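Glutathione S-transferase (Vibrio parahaemolyticus, PDB 7MIQ) probably catalyses the conjugation of glutathione to electrophilic compounds, as a Gtt2-class glutathione transferase built from a thioredoxin-like and an all-helical domain. Local coordinates at residues A[90-101]-A[155-166]. Sequence-based numbering, arbitrary orientation.
Sequences ERAQVEMWHRVV and IATDQFSVVDIT
V163 is the knob of this interface: its two methyls lie among V94, W97, H98 and V101 of helix 90-101, with CG2 3.5 Å from V94 O. Its side chain runs antiparallel to those of V94 and H98, its CA over one face of the H98 imidazole. The ring presents its edge to T166, whose OG1 lies in the ring plane 2.7 Å from H98 NE2, a hydrogen bond with an angle of 154°. R14 of helix 10-22 also binds T166 OG1, tying the pair to the thioredoxin-like domain. With its CG anti to the carbonyl carbon (chi1 -83°), W97 lays its indole against the incoming loop; I155 O, which accepts from R148 NE, stands 3.8 Å above the W97 ring plane, offset toward the rim, while I155 CG2 touches W97 CE3. The V94 and A156 CA atoms are 5.1 Å apart, consistent with the small A156 methyl. At the N-terminal end of 90-101, the side chains of E90 and T157 cross at about a right angle, and a water joins E90 OE1 to T157 OG1; OE1 also accepts from A86 N. S161 and D164 form the capping box of the GST C-terminal domain at the start of helix 162-177: S161 N donates to D164 OD2 at 2.9 Å, V163 N to S161 OG. Helix 90-101 thus packs against both loop 155-161 and that first turn, with the buried imidazole-hydroxyl bond probably fixing the ring's rotation.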
loop_
_atom_site.group_PDB
_atom_site.type_symbol
_atom_site.label_atom_id
_atom_site.label_comp_id
_atom_site.label_asym_id
_atom_site.label_seq_id
_atom_site.Cartn_x
_atom_site.Cartn_y
_atom_site.Cartn_z
ATOM N N GLU A 90 17.683 -1.935 0.178
ATOM C CA GLU A 90 16.996 -0.663 0.400
ATOM C C GLU A 90 15.625 -0.642 -0.268
ATOM O O GLU A 90 14.660 -0.112 0.297
ATOM C CB GLU A 90 17.845 0.501 -0.114
ATOM C CG GLU A 90 19.074 0.809 0.728
ATOM C CD GLU A 90 19.757 2.102 0.307
ATOM O OE1 GLU A 90 19.145 2.890 -0.449
ATOM O OE2 GLU A 90 20.906 2.332 0.734
ATOM N N ARG A 91 15.517 -1.197 -1.477
ATOM C CA ARG A 91 14.227 -1.190 -2.162
ATOM C C ARG A 91 13.192 -1.998 -1.388
ATOM O O ARG A 91 12.014 -1.626 -1.334
ATOM C CB ARG A 91 14.384 -1.716 -3.592
ATOM C CG ARG A 91 14.974 -0.671 -4.547
ATOM C CD ARG A 91 14.964 -1.122 -6.003
ATOM N NE ARG A 91 15.976 -2.136 -6.275
ATOM C CZ ARG A 91 17.230 -1.873 -6.617
ATOM N NH1 ARG A 91 17.668 -0.631 -6.737
ATOM N NH2 ARG A 91 18.065 -2.881 -6.845
ATOM N N ALA A 92 13.620 -3.095 -0.761
ATOM C CA ALA A 92 12.701 -3.890 0.046
ATOM C C ALA A 92 12.360 -3.186 1.353
ATOM O O ALA A 92 11.212 -3.236 1.808
ATOM C CB ALA A 92 13.302 -5.268 0.317
ATOM N N GLN A 93 13.344 -2.526 1.972
ATOM C CA GLN A 93 13.077 -1.803 3.212
ATOM C C GLN A 93 12.188 -0.590 2.962
ATOM O O GLN A 93 11.342 -0.249 3.797
ATOM C CB GLN A 93 14.397 -1.390 3.868
ATOM C CG GLN A 93 15.196 -2.567 4.408
ATOM C CD GLN A 93 16.603 -2.179 4.828
ATOM O OE1 GLN A 93 17.206 -1.268 4.259
ATOM N NE2 GLN A 93 17.133 -2.873 5.828
ATOM N N VAL A 94 12.362 0.071 1.815
ATOM C CA VAL A 94 11.458 1.158 1.445
ATOM C C VAL A 94 10.032 0.639 1.324
ATOM O O VAL A 94 9.093 1.212 1.890
ATOM C CB VAL A 94 11.928 1.834 0.144
ATOM C CG1 VAL A 94 10.796 2.652 -0.478
ATOM C CG2 VAL A 94 13.130 2.728 0.418
ATOM N N GLU A 95 9.853 -0.468 0.594
ATOM C CA GLU A 95 8.526 -1.063 0.451
ATOM C C GLU A 95 7.942 -1.431 1.808
ATOM O O GLU A 95 6.773 -1.135 2.090
ATOM C CB GLU A 95 8.596 -2.299 -0.451
ATOM C CG GLU A 95 7.232 -2.858 -0.849
ATOM C CD GLU A 95 6.538 -2.007 -1.891
ATOM O OE1 GLU A 95 7.192 -1.648 -2.893
ATOM O OE2 GLU A 95 5.346 -1.690 -1.705
ATOM N N MET A 96 8.750 -2.063 2.665
ATOM C CA MET A 96 8.277 -2.458 3.990
ATOM C C MET A 96 7.844 -1.249 4.809
ATOM O O MET A 96 6.714 -1.196 5.313
ATOM C CB MET A 96 9.370 -3.236 4.724
ATOM C CG MET A 96 9.106 -3.403 6.210
ATOM S SD MET A 96 10.399 -4.335 7.060
ATOM C CE MET A 96 11.840 -3.312 6.769
ATOM N N TRP A 97 8.735 -0.266 4.967
ATOM C CA TRP A 97 8.415 0.868 5.831
ATOM C C TRP A 97 7.367 1.784 5.210
ATOM O O TRP A 97 6.604 2.428 5.942
ATOM C CB TRP A 97 9.683 1.650 6.168
ATOM C CG TRP A 97 10.437 1.027 7.304
ATOM C CD1 TRP A 97 11.559 0.256 7.224
ATOM C CD2 TRP A 97 10.095 1.099 8.693
ATOM N NE1 TRP A 97 11.944 -0.149 8.482
ATOM C CE2 TRP A 97 11.062 0.357 9.400
ATOM C CE3 TRP A 97 9.066 1.723 9.406
ATOM C CZ2 TRP A 97 11.032 0.226 10.789
ATOM C CZ3 TRP A 97 9.039 1.592 10.787
ATOM C CH2 TRP A 97 10.015 0.849 11.462
ATOM N N HIS A 98 7.308 1.868 3.878
ATOM C CA HIS A 98 6.247 2.656 3.258
ATOM C C HIS A 98 4.882 2.100 3.631
ATOM O O HIS A 98 3.982 2.852 4.015
ATOM C CB HIS A 98 6.404 2.697 1.735
ATOM C CG HIS A 98 5.945 3.984 1.121
ATOM N ND1 HIS A 98 6.026 4.239 -0.232
ATOM C CD2 HIS A 98 5.411 5.096 1.681
ATOM C CE1 HIS A 98 5.555 5.449 -0.480
ATOM N NE2 HIS A 98 5.178 5.993 0.665
ATOM N N ARG A 99 4.725 0.778 3.564
ATOM C CA ARG A 99 3.438 0.163 3.869
ATOM C C ARG A 99 3.107 0.265 5.354
ATOM O O ARG A 99 1.943 0.469 5.721
ATOM C CB ARG A 99 3.445 -1.292 3.402
ATOM C CG ARG A 99 3.429 -1.394 1.887
ATOM C CD ARG A 99 3.596 -2.805 1.356
ATOM N NE ARG A 99 3.262 -2.817 -0.064
ATOM C CZ ARG A 99 2.039 -3.019 -0.537
ATOM N NH1 ARG A 99 1.034 -3.339 0.260
ATOM N NH2 ARG A 99 1.817 -2.889 -1.842
ATOM N N VAL A 100 4.113 0.130 6.219
ATOM C CA VAL A 100 3.884 0.285 7.656
ATOM C C VAL A 100 3.411 1.701 7.967
ATOM O O VAL A 100 2.405 1.900 8.662
ATOM C CB VAL A 100 5.158 -0.074 8.443
ATOM C CG1 VAL A 100 5.025 0.355 9.889
ATOM C CG2 VAL A 100 5.429 -1.571 8.356
ATOM N N VAL A 101 4.117 2.708 7.442
ATOM C CA VAL A 101 3.725 4.096 7.696
ATOM C C VAL A 101 2.348 4.390 7.101
ATOM O O VAL A 101 1.529 5.089 7.711
ATOM C CB VAL A 101 4.798 5.066 7.158
ATOM C CG1 VAL A 101 4.286 6.500 7.175
ATOM C CG2 VAL A 101 6.087 4.957 7.976
ATOM N N ILE A 155 13.355 7.113 7.850
ATOM C CA ILE A 155 12.423 6.073 8.280
ATOM C C ILE A 155 12.813 4.716 7.701
ATOM O O ILE A 155 12.976 3.735 8.437
ATOM C CB ILE A 155 10.978 6.447 7.909
ATOM C CG1 ILE A 155 10.550 7.714 8.658
ATOM C CG2 ILE A 155 10.043 5.301 8.251
ATOM C CD1 ILE A 155 9.144 8.180 8.315
ATOM N N ALA A 156 12.959 4.635 6.378
ATOM C CA ALA A 156 13.131 3.336 5.731
ATOM C C ALA A 156 14.578 2.862 5.774
ATOM O O ALA A 156 14.835 1.665 5.952
ATOM C CB ALA A 156 12.648 3.403 4.280
ATOM N N THR A 157 15.524 3.778 5.573
ATOM C CA THR A 157 16.950 3.468 5.504
ATOM C C THR A 157 17.713 4.612 6.166
ATOM O O THR A 157 17.125 5.489 6.808
ATOM C CB THR A 157 17.417 3.276 4.052
ATOM O OG1 THR A 157 17.282 4.513 3.347
ATOM C CG2 THR A 157 16.603 2.200 3.332
ATOM N N ASP A 158 19.035 4.614 5.999
ATOM C CA ASP A 158 19.848 5.750 6.419
ATOM C C ASP A 158 19.849 6.887 5.406
ATOM O O ASP A 158 20.506 7.905 5.645
ATOM C CB ASP A 158 21.281 5.298 6.706
ATOM C CG ASP A 158 21.399 4.550 8.019
ATOM O OD1 ASP A 158 20.862 5.051 9.033
ATOM O OD2 ASP A 158 22.004 3.460 8.033
ATOM N N GLN A 159 19.132 6.748 4.294
ATOM C CA GLN A 159 19.034 7.800 3.296
ATOM C C GLN A 159 17.591 8.272 3.183
ATOM O O GLN A 159 16.649 7.497 3.384
ATOM C CB GLN A 159 19.536 7.328 1.924
ATOM C CG GLN A 159 21.053 7.243 1.801
ATOM C CD GLN A 159 21.644 6.080 2.571
ATOM O OE1 GLN A 159 21.256 4.927 2.375
ATOM N NE2 GLN A 159 22.585 6.378 3.459
ATOM N N PHE A 160 17.433 9.559 2.877
ATOM C CA PHE A 160 16.117 10.115 2.587
ATOM C C PHE A 160 15.477 9.348 1.437
ATOM O O PHE A 160 16.124 9.079 0.421
ATOM C CB PHE A 160 16.245 11.601 2.239
ATOM C CG PHE A 160 14.948 12.257 1.851
ATOM C CD1 PHE A 160 14.081 12.736 2.821
ATOM C CD2 PHE A 160 14.606 12.415 0.514
ATOM C CE1 PHE A 160 12.889 13.347 2.470
ATOM C CE2 PHE A 160 13.412 13.021 0.153
ATOM C CZ PHE A 160 12.553 13.489 1.133
ATOM N N SER A 161 14.204 8.990 1.601
ATOM C CA SER A 161 13.483 8.222 0.594
ATOM C C SER A 161 12.037 8.698 0.544
ATOM O O SER A 161 11.617 9.567 1.313
ATOM C CB SER A 161 13.541 6.720 0.892
ATOM O OG SER A 161 12.658 6.385 1.950
ATOM N N VAL A 162 11.265 8.095 -0.366
ATOM C CA VAL A 162 9.853 8.438 -0.508
ATOM C C VAL A 162 9.091 8.198 0.792
ATOM O O VAL A 162 8.075 8.854 1.054
ATOM C CB VAL A 162 9.240 7.645 -1.682
ATOM C CG1 VAL A 162 9.228 6.155 -1.370
ATOM C CG2 VAL A 162 7.835 8.153 -2.007
ATOM N N VAL A 163 9.561 7.267 1.629
ATOM C CA VAL A 163 8.876 7.006 2.893
ATOM C C VAL A 163 8.912 8.235 3.790
ATOM O O VAL A 163 7.978 8.482 4.564
ATOM C CB VAL A 163 9.488 5.779 3.597
ATOM C CG1 VAL A 163 8.712 5.453 4.872
ATOM C CG2 VAL A 163 9.498 4.577 2.660
ATOM N N ASP A 164 9.976 9.032 3.697
ATOM C CA ASP A 164 10.070 10.230 4.523
ATOM C C ASP A 164 9.120 11.320 4.044
ATOM O O ASP A 164 8.659 12.135 4.852
ATOM C CB ASP A 164 11.515 10.721 4.540
ATOM C CG ASP A 164 12.465 9.684 5.114
ATOM O OD1 ASP A 164 12.469 9.500 6.349
ATOM O OD2 ASP A 164 13.179 9.027 4.329
ATOM N N ILE A 165 8.811 11.356 2.745
ATOM C CA ILE A 165 7.759 12.253 2.270
ATOM C C ILE A 165 6.424 11.850 2.877
ATOM O O ILE A 165 5.677 12.681 3.408
ATOM C CB ILE A 165 7.696 12.246 0.731
ATOM C CG1 ILE A 165 9.044 12.651 0.132
ATOM C CG2 ILE A 165 6.584 13.169 0.238
ATOM C CD1 ILE A 165 9.077 12.581 -1.380
ATOM N N THR A 166 6.118 10.552 2.821
ATOM C CA THR A 166 4.865 10.045 3.366
ATOM C C THR A 166 4.807 10.215 4.880
ATOM O O THR A 166 3.756 10.564 5.431
ATOM C CB THR A 166 4.701 8.577 2.970
ATOM O OG1 THR A 166 4.630 8.487 1.540
ATOM C CG2 THR A 166 3.443 7.979 3.582
HETATM O O HOH W 1 17.043 4.366 0.636
#